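PDB 5J8N: exodeoxyribonuclease III from Methanosarcina mazei, which probably cuts DNA at abasic sites and removes nucleotides from the 3' ends of double-stranded DNA, using magnesium or manganese ions. Local coordinates for residues I33-E38 with F105-Y111; G55-F60 with T73-P79; Y59-E64 with R93-L98. The protein carries 3 engineered substitutions. One frame throughout, in Å; residues are numbered along the deposited sequence.

Contact 1: I33-E38 with F105-Y111. With MG (magnesium ion), chain B.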
loop_
_atom_site.group_PDB
_atom_site.type_symbol
_atom_site.label_atom_id
_atom_site.label_comp_id
_atom_site.label_asym_id
_atom_site.label_seq_id
_atom_site.Cartn_x
_atom_site.Cartn_y
_atom_site.Cartn_z
ATOM N N ILE A 33 3.374 -10.933 7.045
ATOM C CA ILE A 33 3.038 -10.543 5.688
ATOM C C ILE A 33 3.842 -9.360 5.318
ATOM O O ILE A 33 3.957 -8.411 6.107
ATOM C CB ILE A 33 1.525 -10.239 5.569
ATOM C CG1 ILE A 33 0.680 -11.442 6.005
ATOM C CG2 ILE A 33 1.194 -9.790 4.124
ATOM C CD1 ILE A 33 -0.847 -11.115 6.049
ATOM N N VAL A 34 4.472 -9.418 4.140
ATOM C CA VAL A 34 5.261 -8.275 3.608
ATOM C C VAL A 34 4.671 -7.968 2.223
ATOM O O VAL A 34 4.711 -8.827 1.328
ATOM C CB VAL A 34 6.741 -8.660 3.467
ATOM C CG1 VAL A 34 7.556 -7.496 2.829
ATOM C CG2 VAL A 34 7.350 -9.057 4.825
ATOM N N CYS A 35 4.133 -6.785 2.100
ATOM C CA CYS A 35 3.567 -6.311 0.823
ATOM C C CYS A 35 4.506 -5.287 0.227
ATOM O O CYS A 35 4.917 -4.342 0.934
ATOM C CB CYS A 35 2.176 -5.684 1.002
ATOM S SG CYS A 35 0.927 -6.902 1.472
ATOM N N VAL A 36 4.793 -5.394 -1.066
ATOM C CA VAL A 36 5.620 -4.407 -1.775
ATOM C C VAL A 36 4.806 -3.830 -2.919
ATOM O O VAL A 36 4.003 -4.531 -3.596
ATOM C CB VAL A 36 6.960 -4.991 -2.256
ATOM C CG1 VAL A 36 7.860 -5.320 -1.045
ATOM C CG2 VAL A 36 6.794 -6.179 -3.188
ATOM N N GLN A 37 4.996 -2.536 -3.148
ATOM C CA GLN A 37 4.421 -1.847 -4.319
ATOM C C GLN A 37 5.507 -1.238 -5.164
ATOM O O GLN A 37 6.601 -0.857 -4.717
ATOM C CB GLN A 37 3.413 -0.770 -3.923
ATOM C CG GLN A 37 2.305 -1.330 -3.031
ATOM C CD GLN A 37 2.673 -1.250 -1.569
ATOM O OE1 GLN A 37 3.364 -0.315 -1.148
ATOM N NE2 GLN A 37 2.207 -2.200 -0.774
ATOM N N GLU A 38 5.156 -1.110 -6.436
ATOM C CA GLU A 38 6.022 -0.553 -7.467
ATOM C C GLU A 38 7.311 -1.370 -7.579
ATOM O O GLU A 38 8.433 -0.894 -7.433
ATOM C CB GLU A 38 6.329 0.942 -7.301
ATOM C CG GLU A 38 6.814 1.500 -8.652
ATOM C CD GLU A 38 7.163 2.921 -8.644
ATOM O OE1 GLU A 38 7.429 3.497 -7.574
ATOM O OE2 GLU A 38 7.275 3.486 -9.751
ATOM N N PHE A 105 -9.098 -12.846 7.169
ATOM C CA PHE A 105 -9.379 -11.594 6.494
ATOM C C PHE A 105 -8.946 -11.682 5.059
ATOM O O PHE A 105 -8.135 -12.555 4.701
ATOM C CB PHE A 105 -8.658 -10.387 7.161
ATOM C CG PHE A 105 -7.135 -10.522 7.231
ATOM C CD1 PHE A 105 -6.566 -11.207 8.295
ATOM C CD2 PHE A 105 -6.324 -9.998 6.245
ATOM C CE1 PHE A 105 -5.182 -11.351 8.374
ATOM C CE2 PHE A 105 -4.920 -10.113 6.338
ATOM C CZ PHE A 105 -4.354 -10.790 7.388
ATOM N N VAL A 106 -9.456 -10.754 4.268
ATOM C CA VAL A 106 -9.051 -10.535 2.884
ATOM C C VAL A 106 -8.012 -9.409 2.830
ATOM O O VAL A 106 -8.283 -8.335 3.389
ATOM C CB VAL A 106 -10.242 -10.143 2.022
ATOM C CG1 VAL A 106 -9.823 -9.773 0.599
ATOM C CG2 VAL A 106 -11.304 -11.298 1.997
ATOM N N LEU A 107 -6.877 -9.629 2.155
ATOM C CA LEU A 107 -5.863 -8.607 2.002
ATOM C C LEU A 107 -5.800 -8.095 0.579
ATOM O O LEU A 107 -5.638 -8.888 -0.364
ATOM C CB LEU A 107 -4.513 -9.165 2.374
ATOM C CG LEU A 107 -3.325 -8.230 2.200
ATOM C CD1 LEU A 107 -3.395 -6.967 3.106
ATOM C CD2 LEU A 107 -2.006 -8.985 2.527
ATOM N N LEU A 108 -5.943 -6.788 0.424
ATOM C CA LEU A 108 -5.780 -6.142 -0.893
ATOM C C LEU A 108 -4.527 -5.300 -0.841
ATOM O O LEU A 108 -4.450 -4.368 -0.023
ATOM C CB LEU A 108 -7.004 -5.260 -1.242
ATOM C CG LEU A 108 -8.379 -5.972 -1.126
ATOM C CD1 LEU A 108 -9.476 -4.985 -1.523
ATOM C CD2 LEU A 108 -8.441 -7.281 -1.942
ATOM N N ASN A 109 -3.571 -5.601 -1.707
ATOM C CA ASN A 109 -2.307 -4.902 -1.797
ATOM C C ASN A 109 -2.330 -4.045 -3.066
ATOM O O ASN A 109 -2.476 -4.606 -4.157
ATOM C CB ASN A 109 -1.197 -5.946 -1.831
ATOM C CG ASN A 109 0.192 -5.334 -2.028
ATOM O OD1 ASN A 109 0.339 -4.127 -1.856
ATOM N ND2 ASN A 109 1.214 -6.165 -2.313
ATOM N N ILE A 110 -2.236 -2.741 -2.925
ATOM C CA ILE A 110 -2.516 -1.838 -4.056
ATOM C C ILE A 110 -1.492 -0.732 -4.241
ATOM O O ILE A 110 -1.113 -0.075 -3.257
ATOM C CB ILE A 110 -3.926 -1.192 -3.891
ATOM C CG1 ILE A 110 -4.984 -2.283 -3.585
ATOM C CG2 ILE A 110 -4.318 -0.377 -5.147
ATOM C CD1 ILE A 110 -6.377 -1.716 -3.335
ATOM N N TYR A 111 -1.077 -0.541 -5.479
ATOM C CA TYR A 111 -0.276 0.607 -5.885
ATOM C C TYR A 111 -1.220 1.542 -6.642
ATOM O O TYR A 111 -1.446 1.387 -7.845
ATOM C CB TYR A 111 0.915 0.152 -6.780
ATOM C CG TYR A 111 1.774 1.256 -7.287
ATOM C CD1 TYR A 111 2.141 2.312 -6.473
ATOM C CD2 TYR A 111 2.199 1.266 -8.605
ATOM C CE1 TYR A 111 2.905 3.386 -6.961
ATOM C CE2 TYR A 111 3.033 2.311 -9.082
ATOM C CZ TYR A 111 3.358 3.370 -8.238
ATOM O OH TYR A 111 4.133 4.420 -8.691
HETATM MG MG MG B . 8.016 5.423 -7.172
HETATM O O HOH W 1 4.450 4.600 -11.389
HETATM O O HOH W 2 7.999 5.897 -9.184
HETATM O O HOH W 3 5.907 5.778 -6.989
HETATM O O HOH W 4 8.452 7.334 -6.728
HETATM O O HOH W 5 8.169 5.019 -5.128
#
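Tyr111 offers one ring face to Glu38, whose CB sits 4.0 Å from the ring centroid in a CH-pi contact, offset toward the rim; water 1 lies in the ring plane at the edge. Glu38 runs out over the ring fully extended (chi2 -179°), and its carboxylate plane is turned 25° from the ring. A second aromatic works differently: Phe105 receives CD1 of Ile33 at its edge, 3.8 Å from CZ. Two amides, of Gln37 and Asn109, stand nearly perpendicular. Gln37 NE2 points almost straight at Asn109 OD1, 2.9 Å away, and a bend at chi2 of Gln37 swings its amide into place. Asn109 ND2 reaches back to Val36 O in a weak bond; Asn109 ND2 also hydrogen-bonds Thr73 OG1, and Gln37 NE2 bonds Ser8 OG. Between amides and Phe105, Leu107 CD2 meets Ile33 CG2 tip to tip and lies 3.7 Å from Cys35 SG. The strands belong to different sheets and pack face to face at a crossing angle of -24°, as in the central sandwich of the DNase I-like fold. The two buried amides satisfy one another beside the apolar cluster Ile33, Cys35, Leu107 and Phe105. At the metal-binding end, Glu38 OE1 and Asn12 OD1 bind the magnesium ion with waters 2 to 5. Water 2 donates to Glu38 OE2, and water 3 is 2.8 Å from Tyr111 OH. The predicted active-site tyrosine is therefore tied to the metal through a coordinated water, and the metal-binding glutamate, lying over its ring, probably helps fix its position.

Contact 2: G55-F60 with T73-P79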
loop_
_atom_site.group_PDB
_atom_site.type_symbol
_atom_site.label_atom_id
_atom_site.label_comp_id
_atom_site.label_asym_id
_atom_site.label_seq_id
_atom_site.Cartn_x
_atom_site.Cartn_y
_atom_site.Cartn_z
ATOM N N GLY A 55 10.459 -20.120 3.920
ATOM C CA GLY A 55 9.522 -19.803 4.987
ATOM C C GLY A 55 8.465 -18.778 4.579
ATOM O O GLY A 55 7.665 -18.405 5.425
ATOM N N TYR A 56 8.497 -18.309 3.326
ATOM C CA TYR A 56 7.429 -17.423 2.795
ATOM C C TYR A 56 6.867 -17.959 1.481
ATOM O O TYR A 56 7.611 -18.480 0.678
ATOM C CB TYR A 56 7.906 -16.002 2.540
ATOM C CG TYR A 56 8.133 -15.165 3.771
ATOM C CD1 TYR A 56 7.113 -14.384 4.298
ATOM C CD2 TYR A 56 9.395 -15.127 4.366
ATOM C CE1 TYR A 56 7.321 -13.553 5.446
ATOM C CE2 TYR A 56 9.603 -14.332 5.511
ATOM C CZ TYR A 56 8.571 -13.546 6.026
ATOM O OH TYR A 56 8.807 -12.782 7.155
ATOM N N TYR A 57 5.567 -17.838 1.324
ATOM C CA TYR A 57 4.912 -17.927 0.023
ATOM C C TYR A 57 5.051 -16.557 -0.596
ATOM O O TYR A 57 5.027 -15.544 0.114
ATOM C CB TYR A 57 3.449 -18.318 0.168
ATOM C CG TYR A 57 3.294 -19.708 0.751
ATOM C CD1 TYR A 57 3.259 -20.828 -0.084
ATOM C CD2 TYR A 57 3.181 -19.911 2.132
ATOM C CE1 TYR A 57 3.139 -22.096 0.429
ATOM C CE2 TYR A 57 3.054 -21.199 2.655
ATOM C CZ TYR A 57 3.048 -22.281 1.788
ATOM O OH TYR A 57 2.928 -23.554 2.283
ATOM N N ASN A 58 5.150 -16.484 -1.920
ATOM C CA ASN A 58 5.130 -15.164 -2.535
ATOM C C ASN A 58 4.313 -15.151 -3.813
ATOM O O ASN A 58 4.245 -16.173 -4.504
ATOM C CB ASN A 58 6.562 -14.672 -2.817
ATOM C CG ASN A 58 7.212 -15.376 -3.974
ATOM O OD1 ASN A 58 7.092 -14.939 -5.123
ATOM N ND2 ASN A 58 7.845 -16.521 -3.708
ATOM N N TYR A 59 3.709 -13.988 -4.063
ATOM C CA TYR A 59 2.782 -13.813 -5.210
ATOM C C TYR A 59 3.002 -12.446 -5.783
ATOM O O TYR A 59 3.057 -11.472 -5.030
ATOM C CB TYR A 59 1.316 -13.977 -4.766
ATOM C CG TYR A 59 1.139 -15.286 -4.011
ATOM C CD1 TYR A 59 1.009 -16.469 -4.690
ATOM C CD2 TYR A 59 1.204 -15.310 -2.626
ATOM C CE1 TYR A 59 0.919 -17.675 -3.992
ATOM C CE2 TYR A 59 1.127 -16.486 -1.965
ATOM C CZ TYR A 59 0.972 -17.635 -2.609
ATOM O OH TYR A 59 0.951 -18.847 -1.935
ATOM N N PHE A 60 3.126 -12.330 -7.102
ATOM C CA PHE A 60 3.414 -11.059 -7.745
ATOM C C PHE A 60 2.508 -10.845 -8.926
ATOM O O PHE A 60 2.124 -11.853 -9.616
ATOM C CB PHE A 60 4.876 -11.021 -8.267
ATOM C CG PHE A 60 5.883 -10.725 -7.190
ATOM C CD1 PHE A 60 6.365 -11.748 -6.376
ATOM C CD2 PHE A 60 6.240 -9.397 -6.915
ATOM C CE1 PHE A 60 7.292 -11.428 -5.344
ATOM C CE2 PHE A 60 7.166 -9.072 -5.916
ATOM C CZ PHE A 60 7.685 -10.104 -5.133
ATOM N N THR A 73 3.134 -9.794 -2.732
ATOM C CA THR A 73 2.820 -10.128 -1.342
ATOM C C THR A 73 3.552 -11.388 -0.976
ATOM O O THR A 73 3.475 -12.403 -1.636
ATOM C CB THR A 73 1.313 -10.346 -1.176
ATOM O OG1 THR A 73 0.671 -9.103 -1.420
ATOM C CG2 THR A 73 0.944 -10.841 0.235
ATOM N N PHE A 74 4.278 -11.296 0.135
ATOM C CA PHE A 74 4.897 -12.440 0.813
ATOM C C PHE A 74 4.141 -12.771 2.078
ATOM O O PHE A 74 3.796 -11.862 2.830
ATOM C CB PHE A 74 6.340 -12.103 1.227
ATOM C CG PHE A 74 7.244 -11.740 0.097
ATOM C CD1 PHE A 74 7.255 -10.425 -0.416
ATOM C CD2 PHE A 74 8.112 -12.681 -0.416
ATOM C CE1 PHE A 74 8.142 -10.078 -1.452
ATOM C CE2 PHE A 74 8.985 -12.362 -1.461
ATOM C CZ PHE A 74 8.985 -11.041 -1.955
ATOM N N SER A 75 3.919 -14.051 2.364
ATOM C CA SER A 75 3.271 -14.390 3.632
ATOM C C SER A 75 3.774 -15.711 4.119
ATOM O O SER A 75 4.016 -16.672 3.371
ATOM C CB SER A 75 1.713 -14.375 3.543
ATOM O OG SER A 75 1.251 -15.226 2.539
ATOM N N LYS A 76 3.857 -15.808 5.445
ATOM C CA LYS A 76 4.248 -17.070 6.054
ATOM C C LYS A 76 3.181 -18.155 5.852
ATOM O O LYS A 76 3.530 -19.325 5.685
ATOM C CB LYS A 76 4.527 -16.892 7.571
ATOM C CG LYS A 76 5.718 -15.977 7.826
ATOM C CD LYS A 76 6.102 -15.968 9.322
ATOM C CE LYS A 76 7.261 -15.019 9.584
ATOM N NZ LYS A 76 7.746 -15.210 11.000
ATOM N N ASN A 77 1.915 -17.745 5.870
ATOM C CA ASN A 77 0.792 -18.660 5.628
ATOM C C ASN A 77 0.360 -18.619 4.155
ATOM O O ASN A 77 0.406 -17.562 3.532
ATOM C CB ASN A 77 -0.394 -18.298 6.515
ATOM C CG ASN A 77 -0.145 -18.613 7.996
ATOM O OD1 ASN A 77 0.667 -19.463 8.334
ATOM N ND2 ASN A 77 -0.856 -17.917 8.857
ATOM N N LYS A 78 -0.095 -19.767 3.649
ATOM C CA LYS A 78 -0.560 -19.841 2.264
ATOM C C LYS A 78 -1.950 -19.231 2.182
ATOM O O LYS A 78 -2.820 -19.582 2.948
ATOM C CB LYS A 78 -0.605 -21.291 1.762
ATOM C CG LYS A 78 -0.910 -21.357 0.259
ATOM C CD LYS A 78 -1.307 -22.760 -0.193
ATOM C CE LYS A 78 -0.164 -23.711 -0.050
ATOM N NZ LYS A 78 -0.514 -24.988 -0.757
ATOM N N PRO A 79 -2.135 -18.300 1.254
ATOM C CA PRO A 79 -3.488 -17.795 1.048
ATOM C C PRO A 79 -4.468 -18.864 0.657
ATOM O O PRO A 79 -4.100 -19.827 -0.017
ATOM C CB PRO A 79 -3.351 -16.848 -0.142
ATOM C CG PRO A 79 -1.901 -16.555 -0.283
ATOM C CD PRO A 79 -1.166 -17.709 0.319
HETATM O O HOH W 6 6.104 -20.147 6.337
#
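The β hairpin of strands 57-61 and 71-75 forms one border of the six-stranded sheet, with 57-61 outermost, and residues 55-60 and 73-79 make up its open end. Tyr57 with Ser75 and Tyr59 with Thr73 are hydrogen-bonded antiparallel pairs, each closed by two N-H to O bonds; Tyr57 N to Ser75 O measures 2.8 Å. Asn58 and Phe74, the non-hydrogen-bonded pair between them, bring their CA atoms to 4.3 Å.

On the face with Asn58 and Phe74 the contact is aromatic. Phe60 turns its edge toward the face of Phe74, the planes 86° apart and the centroids 5.5 Å apart in an offset T-shaped stack. Asn58 has CG between its backbone N and carbonyl carbon (chi1 73°), which sends the amide away and leaves CB against Phe74 CD2 at 3.5 Å. Leu26 of helix 22-27 also packs on Phe74. The Tyr56 ring leans obliquely on the backbone of Ser75 and Lys76, its CD1 3.6 Å from Ser75 C; Tyr56 OH bonds Phe31 O, while Lys76 NZ goes to His29 O.

The other face carries Tyr57 and Tyr59, partly overlaid by the chain that turns back after Ser75. Lys78 lays its CB over one face of the Tyr57 ring, 3.8 Å from the centroid, and a bend at chi3 brings CE back beside Tyr57 CE1. Pro79 meets the outer part of Tyr59, with CD 3.3 Å from OH. Ser75 fastens this turn: its OG, which Tyr102 OH also engages, donates to Asn77 O at 2.7 Å, nearly in line with the C=O bond.

Contact 3: Y59-E64 with R93-L98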
loop_
_atom_site.group_PDB
_atom_site.type_symbol
_atom_site.label_atom_id
_atom_site.label_comp_id
_atom_site.label_asym_id
_atom_site.label_seq_id
_atom_site.Cartn_x
_atom_site.Cartn_y
_atom_site.Cartn_z
ATOM N N TYR A 59 3.709 -13.988 -4.063
ATOM C CA TYR A 59 2.782 -13.813 -5.210
ATOM C C TYR A 59 3.002 -12.446 -5.783
ATOM O O TYR A 59 3.057 -11.472 -5.030
ATOM C CB TYR A 59 1.316 -13.977 -4.766
ATOM C CG TYR A 59 1.139 -15.286 -4.011
ATOM C CD1 TYR A 59 1.009 -16.469 -4.690
ATOM C CD2 TYR A 59 1.204 -15.310 -2.626
ATOM C CE1 TYR A 59 0.919 -17.675 -3.992
ATOM C CE2 TYR A 59 1.127 -16.486 -1.965
ATOM C CZ TYR A 59 0.972 -17.635 -2.609
ATOM O OH TYR A 59 0.951 -18.847 -1.935
ATOM N N PHE A 60 3.126 -12.330 -7.102
ATOM C CA PHE A 60 3.414 -11.059 -7.745
ATOM C C PHE A 60 2.508 -10.845 -8.926
ATOM O O PHE A 60 2.124 -11.853 -9.616
ATOM C CB PHE A 60 4.876 -11.021 -8.267
ATOM C CG PHE A 60 5.883 -10.725 -7.190
ATOM C CD1 PHE A 60 6.365 -11.748 -6.376
ATOM C CD2 PHE A 60 6.240 -9.397 -6.915
ATOM C CE1 PHE A 60 7.292 -11.428 -5.344
ATOM C CE2 PHE A 60 7.166 -9.072 -5.916
ATOM C CZ PHE A 60 7.685 -10.104 -5.133
ATOM N N VAL A 61 2.241 -9.581 -9.220
ATOM C CA VAL A 61 1.570 -9.230 -10.493
ATOM C C VAL A 61 2.424 -8.162 -11.142
ATOM O O VAL A 61 2.953 -7.249 -10.462
ATOM C CB VAL A 61 0.122 -8.780 -10.275
ATOM C CG1 VAL A 61 0.013 -7.545 -9.502
ATOM C CG2 VAL A 61 -0.619 -8.638 -11.653
ATOM N N SER A 62 2.604 -8.327 -12.436
ATOM C CA SER A 62 3.327 -7.378 -13.289
ATOM C C SER A 62 2.377 -6.608 -14.190
ATOM O O SER A 62 1.345 -7.159 -14.665
ATOM C CB SER A 62 4.279 -8.107 -14.215
ATOM O OG SER A 62 5.567 -8.413 -13.660
ATOM N N ALA A 63 2.741 -5.358 -14.478
ATOM C CA ALA A 63 2.077 -4.598 -15.499
ATOM C C ALA A 63 2.406 -5.136 -16.856
ATOM O O ALA A 63 3.416 -5.820 -17.042
ATOM C CB ALA A 63 2.499 -3.133 -15.425
ATOM N N GLU A 64 1.567 -4.823 -17.854
ATOM C CA GLU A 64 1.917 -5.095 -19.239
ATOM C C GLU A 64 3.112 -4.282 -19.702
ATOM O O GLU A 64 3.976 -4.805 -20.364
ATOM C CB GLU A 64 0.703 -4.834 -20.159
ATOM C CG GLU A 64 -0.436 -5.820 -19.916
ATOM C CD GLU A 64 -1.530 -5.797 -20.992
ATOM O OE1 GLU A 64 -1.689 -4.775 -21.712
ATOM O OE2 GLU A 64 -2.247 -6.819 -21.088
ATOM N N ARG A 93 -4.468 -4.371 -16.282
ATOM C CA ARG A 93 -3.315 -4.440 -17.173
ATOM C C ARG A 93 -2.136 -3.597 -16.633
ATOM O O ARG A 93 -1.030 -3.661 -17.180
ATOM C CB ARG A 93 -3.684 -3.992 -18.590
ATOM C CG ARG A 93 -3.646 -2.475 -18.861
ATOM C CD ARG A 93 -3.699 -2.105 -20.387
ATOM N NE ARG A 93 -5.045 -2.152 -20.957
ATOM C CZ ARG A 93 -5.659 -1.144 -21.588
ATOM N NH1 ARG A 93 -5.069 0.029 -21.753
ATOM N NH2 ARG A 93 -6.882 -1.316 -22.060
ATOM N N GLU A 94 -2.372 -2.803 -15.599
ATOM C CA GLU A 94 -1.287 -2.011 -15.007
ATOM C C GLU A 94 -0.674 -2.670 -13.785
ATOM O O GLU A 94 0.264 -2.129 -13.208
ATOM C CB GLU A 94 -1.772 -0.603 -14.690
ATOM C CG GLU A 94 -2.075 0.177 -15.974
ATOM C CD GLU A 94 -2.064 1.696 -15.789
ATOM O OE1 GLU A 94 -1.786 2.225 -14.685
ATOM O OE2 GLU A 94 -2.441 2.379 -16.798
ATOM N N GLY A 95 -1.141 -3.842 -13.400
ATOM C CA GLY A 95 -0.475 -4.609 -12.334
ATOM C C GLY A 95 -0.357 -3.897 -11.021
ATOM O O GLY A 95 0.705 -3.972 -10.342
ATOM N N ARG A 96 -1.466 -3.300 -10.585
ATOM C CA ARG A 96 -1.510 -2.479 -9.392
ATOM C C ARG A 96 -2.227 -3.102 -8.224
ATOM O O ARG A 96 -2.290 -2.473 -7.175
ATOM C CB ARG A 96 -2.256 -1.162 -9.713
ATOM C CG ARG A 96 -1.552 -0.291 -10.699
ATOM C CD ARG A 96 -2.414 0.953 -10.951
ATOM N NE ARG A 96 -1.632 1.737 -11.871
ATOM C CZ ARG A 96 -0.611 2.472 -11.508
ATOM N NH1 ARG A 96 -0.309 2.594 -10.221
ATOM N NH2 ARG A 96 0.100 3.129 -12.447
ATOM N N PHE A 97 -2.786 -4.310 -8.379
ATOM C CA PHE A 97 -3.752 -4.827 -7.422
ATOM C C PHE A 97 -3.545 -6.304 -7.256
ATOM O O PHE A 97 -3.607 -7.073 -8.218
ATOM C CB PHE A 97 -5.157 -4.524 -7.942
ATOM C CG PHE A 97 -6.271 -4.969 -7.063
ATOM C CD1 PHE A 97 -6.687 -6.279 -7.059
ATOM C CD2 PHE A 97 -6.941 -4.020 -6.263
ATOM C CE1 PHE A 97 -7.827 -6.680 -6.243
ATOM C CE2 PHE A 97 -8.051 -4.407 -5.482
ATOM C CZ PHE A 97 -8.432 -5.728 -5.464
ATOM N N LEU A 98 -3.339 -6.699 -6.017
ATOM C CA LEU A 98 -3.174 -8.128 -5.704
ATOM C C LEU A 98 -3.948 -8.501 -4.457
ATOM O O LEU A 98 -3.690 -7.940 -3.362
ATOM C CB LEU A 98 -1.663 -8.421 -5.551
ATOM C CG LEU A 98 -1.305 -9.840 -5.170
ATOM C CD1 LEU A 98 -1.704 -10.725 -6.254
ATOM C CD2 LEU A 98 0.224 -9.948 -4.928
#
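Leu98 against Tyr59 and Val61 against Gly95 mark where the two sheets of the DNase I-like sandwich approach at their border: residues 59-64 leave the hairpin strand 57-61, while 93-98 lead from helix 89-92 into strand 97-101. Leu98 holds CG anti to its own N (chi1 178°) and pushes CD2 up to the backbone of Tyr59, 3.2 Å from its O, a tight methyl-to-carbonyl contact. Val61 has one methyl, CG1, between its N and carbonyl carbon. That branch touches two carbonyl oxygens of the other segment, 3.7 Å from Gly95 O and 3.9 Å from Phe97 O, while CG2 faces Gly95 CA. Leu82 and Lys84 of strand 81-84 and Val71 and Thr73 of strand 71-75 also pack on Leu98.

Gly95 takes a positive phi as the chain comes out of its helical turn, and its CA comes within 4.1 Å of Ala63 CA. With no side chain between them, the two backbones pass close together, and Ala63 CB rests 3.3 Å from Glu94 O. Glu94 itself points the other way. Its OE1 takes both NE and NH2 of Arg96 side-on, in the guanidinium plane, and Arg121 as well; Arg96 NH1 bonds Tyr111 O, linking this turn to the strand that ends in Tyr111, a predicted active-site residue.

Toward the surface, the Glu64 side chain crosses that of Arg93 obliquely. Arg93 is modelled in two conformers; in this one its NE pairs with Glu89, and Glu64 OE1 touches mainly the aliphatic CD, its charge near the guanidinium but beyond a salt bridge. The backbone makes the firm link here, Glu64 N to Arg93 O, 2.9 Å long and nearly straight at 177°.

How the contacts relate
Contact 1 is wholly buried near the middle of the sandwich and reaches the metal site, whereas contacts 2 and 3 lie farther out and are only partly buried. Contact 2 joins neighbouring strands within one sheet, so backbone bonds dominate; contacts 1 and 3 run between sheets, but contact 1 rests on side chains, while contact 3 sets methyls against backbone carbonyls and adds one backbone bond. Tyr59 and Phe60 are shared by contacts 2 and 3. Strand 71-75 pairs with 33-37 through Val34 O and Phe74 N, 2.8 Å apart, and 97-101 pairs with 106-111. Thr73 sits at the junction, touching both Asn109 of contact 1 and Leu98 of contact 3.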